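Local coordinates for protein salivary cystatin-L (Ixodes scapularis, PDB 4ZM8) that inhibits host papain-like cysteine proteinases, notably cathepsins L and S, and so helps suppress the immune response of the host while the tick feeds, at residues G56-L61 against V95-L100; T62-E67 against H89-T94. One frame throughout, in Å; residues are numbered along the deposited sequence.

Contact 1: residues G56-L61 against V95-L100; sequences GTNYRL and VVFENL
The edge of the Phe97 ring meets the side-chain oxygen of Asn58: OD1 lies near the ring plane, 3.4 Å from Phe97 CD1, and the amide stands almost upright to the ring, the two planes 81° apart. The Tyr59 ring, on the opposite side of the sheet, has Val96 O at its edge and the methyl CG2 of its own neighbour-but-one Thr57 over one face, displaced toward the rim. Apart from the Thr57 methyl, these partners face each other from neighbouring strands in the antiparallel sheet of the cystatin fold, where strand 39-68 runs beside strand 90-99. Thr57 with Glu98 and Tyr59 with Val96 are hydrogen-bonded pairs, each closed by two backbone bonds; Val96 N to Tyr59 O is the shortest at 2.8 Å. The non-hydrogen-bonded pairs are Gly56 with Asn99, Asn58 with Phe97 and Arg60 with Val95. Phe97 turns its CG away from its own backbone nitrogen (chi1 178°), which carries the ring to Gly56, whose CA is 3.5 Å from Phe97 CZ. Gly56 closes the QVVAG sequence, the first hairpin loop of monomeric cystatins, but here the chain runs on through it as part of strand 39-68. The other edge of 56-61 pairs with a strand of the second subunit, as expected of a domain-swapped dimer: Asn58 ND2 bonds to Gln52 and Arg60 NE bridges to Glu50, both of that subunit. Next to the Asn58 amide, Val95 packs its CG1 methyl 3.8 Å from Asn58 CG. At the far end of the Tyr59 ring, Glu98 extends its chain so that OE1 comes to 3.8 Å from Tyr59 OH, too long for a hydrogen bond, with the ring and carboxylate planes 80° apart.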
loop_
_atom_site.group_PDB
_atom_site.type_symbol
_atom_site.label_atom_id
_atom_site.label_comp_id
_atom_site.label_asym_id
_atom_site.label_seq_id
_atom_site.Cartn_x
_atom_site.Cartn_y
_atom_site.Cartn_z
ATOM N N GLY A 56 -10.619 -3.938 -3.638
ATOM C CA GLY A 56 -11.163 -2.854 -2.851
ATOM C C GLY A 56 -11.370 -1.585 -3.648
ATOM O O GLY A 56 -11.246 -1.583 -4.865
ATOM N N THR A 57 -11.683 -0.508 -2.934
ATOM C CA THR A 57 -11.883 0.807 -3.515
ATOM C C THR A 57 -11.101 1.817 -2.705
ATOM O O THR A 57 -11.147 1.797 -1.482
ATOM C CB THR A 57 -13.373 1.194 -3.524
ATOM O OG1 THR A 57 -14.120 0.216 -4.263
ATOM C CG2 THR A 57 -13.582 2.595 -4.114
ATOM N N ASN A 58 -10.364 2.687 -3.378
ATOM C CA ASN A 58 -9.707 3.785 -2.689
ATOM C C ASN A 58 -10.603 5.021 -2.692
ATOM O O ASN A 58 -11.086 5.434 -3.736
ATOM C CB ASN A 58 -8.363 4.100 -3.334
ATOM C CG ASN A 58 -7.214 3.457 -2.607
ATOM O OD1 ASN A 58 -7.342 3.083 -1.452
ATOM N ND2 ASN A 58 -6.081 3.346 -3.266
ATOM N N TYR A 59 -10.850 5.592 -1.521
ATOM C CA TYR A 59 -11.605 6.834 -1.435
ATOM C C TYR A 59 -10.688 7.984 -1.035
ATOM O O TYR A 59 -10.258 8.066 0.108
ATOM C CB TYR A 59 -12.747 6.713 -0.427
ATOM C CG TYR A 59 -13.729 5.609 -0.736
ATOM C CD1 TYR A 59 -13.434 4.281 -0.436
ATOM C CD2 TYR A 59 -14.950 5.887 -1.329
ATOM C CE1 TYR A 59 -14.330 3.275 -0.713
ATOM C CE2 TYR A 59 -15.855 4.876 -1.612
ATOM C CZ TYR A 59 -15.538 3.575 -1.303
ATOM O OH TYR A 59 -16.433 2.576 -1.589
ATOM N N ARG A 60 -10.380 8.875 -1.967
ATOM C CA ARG A 60 -9.642 10.064 -1.585
ATOM C C ARG A 60 -10.624 11.143 -1.131
ATOM O O ARG A 60 -11.564 11.483 -1.853
ATOM C CB ARG A 60 -8.776 10.567 -2.728
ATOM C CG ARG A 60 -7.755 11.590 -2.296
ATOM C CD ARG A 60 -6.585 11.608 -3.261
ATOM N NE ARG A 60 -7.005 11.920 -4.624
ATOM C CZ ARG A 60 -6.276 11.673 -5.712
ATOM N NH1 ARG A 60 -5.088 11.092 -5.612
ATOM N NH2 ARG A 60 -6.750 11.994 -6.905
ATOM N N LEU A 61 -10.412 11.673 0.070
ATOM C CA LEU A 61 -11.341 12.640 0.632
ATOM C C LEU A 61 -10.724 14.017 0.838
ATOM O O LEU A 61 -9.637 14.159 1.410
ATOM C CB LEU A 61 -11.892 12.123 1.960
ATOM C CG LEU A 61 -12.524 10.737 1.819
ATOM C CD1 LEU A 61 -13.187 10.299 3.105
ATOM C CD2 LEU A 61 -13.507 10.707 0.671
ATOM N N VAL A 95 -6.733 9.263 2.129
ATOM C CA VAL A 95 -7.276 8.155 1.364
ATOM C C VAL A 95 -7.756 7.080 2.314
ATOM O O VAL A 95 -7.119 6.806 3.324
ATOM C CB VAL A 95 -6.257 7.538 0.401
ATOM C CG1 VAL A 95 -6.984 6.629 -0.586
ATOM C CG2 VAL A 95 -5.463 8.613 -0.319
ATOM N N VAL A 96 -8.889 6.478 1.979
ATOM C CA VAL A 96 -9.460 5.407 2.759
ATOM C C VAL A 96 -9.693 4.218 1.856
ATOM O O VAL A 96 -10.585 4.236 1.002
ATOM C CB VAL A 96 -10.802 5.810 3.420
ATOM C CG1 VAL A 96 -11.464 4.597 4.094
ATOM C CG2 VAL A 96 -10.604 6.941 4.408
ATOM N N PHE A 97 -8.881 3.183 2.037
ATOM C CA PHE A 97 -9.096 1.933 1.332
ATOM C C PHE A 97 -10.128 1.084 2.058
ATOM O O PHE A 97 -10.167 1.056 3.281
ATOM C CB PHE A 97 -7.798 1.149 1.193
ATOM C CG PHE A 97 -7.972 -0.169 0.504
ATOM C CD1 PHE A 97 -8.041 -0.235 -0.868
ATOM C CD2 PHE A 97 -8.096 -1.332 1.233
ATOM C CE1 PHE A 97 -8.216 -1.438 -1.508
ATOM C CE2 PHE A 97 -8.276 -2.544 0.602
ATOM C CZ PHE A 97 -8.331 -2.598 -0.776
ATOM N N GLU A 98 -10.958 0.393 1.291
ATOM C CA GLU A 98 -11.907 -0.544 1.847
ATOM C C GLU A 98 -11.912 -1.826 1.017
ATOM O O GLU A 98 -12.211 -1.799 -0.172
ATOM C CB GLU A 98 -13.298 0.076 1.891
ATOM C CG GLU A 98 -14.398 -0.853 2.376
ATOM C CD GLU A 98 -15.715 -0.121 2.597
ATOM O OE1 GLU A 98 -16.187 0.561 1.664
ATOM O OE2 GLU A 98 -16.269 -0.216 3.713
ATOM N N ASN A 99 -11.570 -2.948 1.639
ATOM C CA ASN A 99 -11.615 -4.217 0.930
ATOM C C ASN A 99 -13.060 -4.672 0.770
ATOM O O ASN A 99 -13.981 -4.011 1.253
ATOM C CB ASN A 99 -10.786 -5.280 1.659
ATOM C CG ASN A 99 -11.432 -5.747 2.954
ATOM O OD1 ASN A 99 -12.402 -5.164 3.429
ATOM N ND2 ASN A 99 -10.878 -6.802 3.537
ATOM N N LEU A 100 -13.250 -5.808 0.111
ATOM C CA LEU A 100 -14.580 -6.359 -0.126
ATOM C C LEU A 100 -15.299 -6.801 1.143
ATOM O O LEU A 100 -16.513 -7.011 1.114
ATOM C CB LEU A 100 -14.492 -7.552 -1.080
ATOM C CG LEU A 100 -14.432 -7.237 -2.570
ATOM C CD1 LEU A 100 -14.337 -8.514 -3.383
ATOM C CD2 LEU A 100 -15.651 -6.420 -2.970
#

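Contact 2: residues T62-E67 against H89-T94; sequences TLKVAE and HRTCTT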
loop_
_atom_site.group_PDB
_atom_site.type_symbol
_atom_site.label_atom_id
_atom_site.label_comp_id
_atom_site.label_asym_id
_atom_site.label_seq_id
_atom_site.Cartn_x
_atom_site.Cartn_y
_atom_site.Cartn_z
ATOM N N THR A 62 -11.411 15.045 0.366
ATOM C CA THR A 62 -11.039 16.374 0.802
ATOM C C THR A 62 -12.073 16.810 1.830
ATOM O O THR A 62 -13.284 16.733 1.586
ATOM C CB THR A 62 -10.940 17.371 -0.359
ATOM O OG1 THR A 62 -10.387 16.707 -1.501
ATOM C CG2 THR A 62 -10.030 18.536 0.023
ATOM N N LEU A 63 -11.590 17.233 2.994
ATOM C CA LEU A 63 -12.466 17.496 4.125
ATOM C C LEU A 63 -12.207 18.814 4.803
ATOM O O LEU A 63 -11.068 19.269 4.878
ATOM C CB LEU A 63 -12.326 16.398 5.181
ATOM C CG LEU A 63 -12.629 14.981 4.740
ATOM C CD1 LEU A 63 -12.459 14.062 5.923
ATOM C CD2 LEU A 63 -14.034 14.921 4.163
ATOM N N LYS A 64 -13.279 19.401 5.319
ATOM C CA LYS A 64 -13.179 20.438 6.335
ATOM C C LYS A 64 -13.275 19.752 7.696
ATOM O O LYS A 64 -14.246 19.054 7.975
ATOM C CB LYS A 64 -14.287 21.483 6.176
ATOM C CG LYS A 64 -14.168 22.363 4.956
ATOM C CD LYS A 64 -12.988 23.304 5.080
ATOM C CE LYS A 64 -12.829 24.135 3.815
ATOM N NZ LYS A 64 -14.139 24.702 3.345
ATOM N N VAL A 65 -12.264 19.941 8.532
ATOM C CA VAL A 65 -12.187 19.254 9.812
ATOM C C VAL A 65 -12.290 20.249 10.978
ATOM O O VAL A 65 -11.791 21.366 10.895
ATOM C CB VAL A 65 -10.878 18.436 9.881
ATOM C CG1 VAL A 65 -10.702 17.772 11.223
ATOM C CG2 VAL A 65 -10.893 17.394 8.804
ATOM N N ALA A 66 -12.958 19.849 12.054
ATOM C CA ALA A 66 -13.112 20.701 13.234
ATOM C C ALA A 66 -13.177 19.885 14.533
ATOM O O ALA A 66 -13.739 18.778 14.550
ATOM C CB ALA A 66 -14.353 21.561 13.093
ATOM N N GLU A 67 -12.591 20.434 15.604
ATOM C CA GLU A 67 -12.634 19.823 16.935
ATOM C C GLU A 67 -14.101 19.559 17.290
ATOM O O GLU A 67 -14.962 20.402 17.038
ATOM C CB GLU A 67 -11.940 20.731 17.971
ATOM C CG GLU A 67 -11.838 20.175 19.415
ATOM C CD GLU A 67 -10.941 21.013 20.352
ATOM O OE1 GLU A 67 -10.830 20.675 21.554
ATOM O OE2 GLU A 67 -10.340 22.012 19.896
ATOM N N HIS A 89 -11.699 25.528 11.197
ATOM C CA HIS A 89 -11.790 24.454 10.218
ATOM C C HIS A 89 -10.444 24.270 9.505
ATOM O O HIS A 89 -9.757 25.253 9.219
ATOM C CB HIS A 89 -12.888 24.753 9.189
ATOM C CG HIS A 89 -14.272 24.875 9.769
ATOM N ND1 HIS A 89 -14.546 24.734 11.114
ATOM C CD2 HIS A 89 -15.464 25.110 9.172
ATOM C CE1 HIS A 89 -15.843 24.872 11.315
ATOM N NE2 HIS A 89 -16.422 25.100 10.153
ATOM N N ARG A 90 -10.057 23.028 9.220
ATOM C CA ARG A 90 -8.874 22.796 8.393
ATOM C C ARG A 90 -9.214 21.945 7.171
ATOM O O ARG A 90 -10.034 21.030 7.235
ATOM C CB ARG A 90 -7.770 22.115 9.190
ATOM C CG ARG A 90 -7.952 22.237 10.657
ATOM C CD ARG A 90 -7.510 20.959 11.308
ATOM N NE ARG A 90 -8.074 20.851 12.637
ATOM C CZ ARG A 90 -7.995 19.757 13.381
ATOM N NH1 ARG A 90 -7.348 18.693 12.916
ATOM N NH2 ARG A 90 -8.550 19.744 14.594
ATOM N N THR A 91 -8.581 22.259 6.050
ATOM C CA THR A 91 -8.753 21.464 4.848
ATOM C C THR A 91 -7.715 20.345 4.844
ATOM O O THR A 91 -6.514 20.604 4.861
ATOM C CB THR A 91 -8.640 22.335 3.582
ATOM O OG1 THR A 91 -9.684 23.319 3.596
ATOM C CG2 THR A 91 -8.800 21.489 2.352
ATOM N N CYS A 92 -8.198 19.106 4.844
ATOM C CA CYS A 92 -7.356 17.923 5.022
ATOM C C CYS A 92 -7.612 16.895 3.929
ATOM O O CYS A 92 -8.746 16.715 3.489
ATOM C CB CYS A 92 -7.615 17.281 6.396
ATOM S SG CYS A 92 -7.048 18.224 7.842
ATOM N N THR A 93 -6.567 16.204 3.497
ATOM C CA THR A 93 -6.754 15.141 2.518
ATOM C C THR A 93 -6.380 13.794 3.105
ATOM O O THR A 93 -5.451 13.685 3.904
ATOM C CB THR A 93 -5.925 15.375 1.242
ATOM O OG1 THR A 93 -6.022 16.750 0.846
ATOM C CG2 THR A 93 -6.442 14.497 0.120
ATOM N N THR A 94 -7.110 12.766 2.696
ATOM C CA THR A 94 -6.862 11.431 3.189
ATOM C C THR A 94 -7.407 10.408 2.218
ATOM O O THR A 94 -8.421 10.652 1.553
ATOM C CB THR A 94 -7.501 11.208 4.592
ATOM O OG1 THR A 94 -6.962 10.024 5.184
ATOM C CG2 THR A 94 -9.026 11.076 4.511
#
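Arg90 O is held by two donors of the facing strand: Val65 N gives it a hydrogen bond of 2.8 Å, and the CA-H of Lys64 adds a weaker contact. Three other carbonyls are gripped in the same double fashion. Leu63 O takes the N-H of Cys92 and the CA-H of Thr91, while Val65 O receives Arg90 N together with the CA-H of His89, its CA 3.2 Å from Val65 O. Leu63 N to Cys92 O, at 2.9 Å, completes the set of four backbone bonds, and the CA-H of Thr62 also points to Cys92 O. The ladder belongs to the antiparallel cystatin sheet, its two strands strongly twisted against one another, with N-to-C directions 129° apart. On the side of Leu63, Val65, Arg90 and Cys92, the Val65 methyls divide the work. CG1, anti to the backbone N (chi1 176°), lies over one face of the Arg90 guanidinium, 3.9 Å from Arg90 NH1, whereas CG2 packs 4.0 Å from Cys92 SG, the sulfur bonded to Cys111. The same guanidinium reaches across the subunit boundary, where its NH2 forms a salt bridge with Asp41 of the second subunit. On the other side, the bent Lys64 chain passes Thr91, bringing Lys64 CE to 3.3 Å from Thr91 OG1. The other branch of Thr91 is its methyl CG2, which meets Thr62 CG2 at 4.0 Å. Ala66 CB touches the imidazole of His89, 3.7 Å from His89 ND1.

Both contacts join the same two strands, 39-68 and 90-99, and contact 2 is nested inside the loop that contact 1 closes. Their centres are 18 Å apart, and the ladder passes without a break from one to the other: Leu61 N lies 2.7 Å from Thr94 O, a probable hydrogen bond, and Arg60 CG packs 4.0 Å from Thr93 CG2. Contact 1 is the one near the probable reactive site, Gly5, which lies about 7 Å from the side chain of Asn99; contact 2 lies away from it and contains Cys92 of the Cys92-Cys111 disulfide. The second subunit borders both, consistent with the homodimer formed in vitro, which is predicted to be inactive.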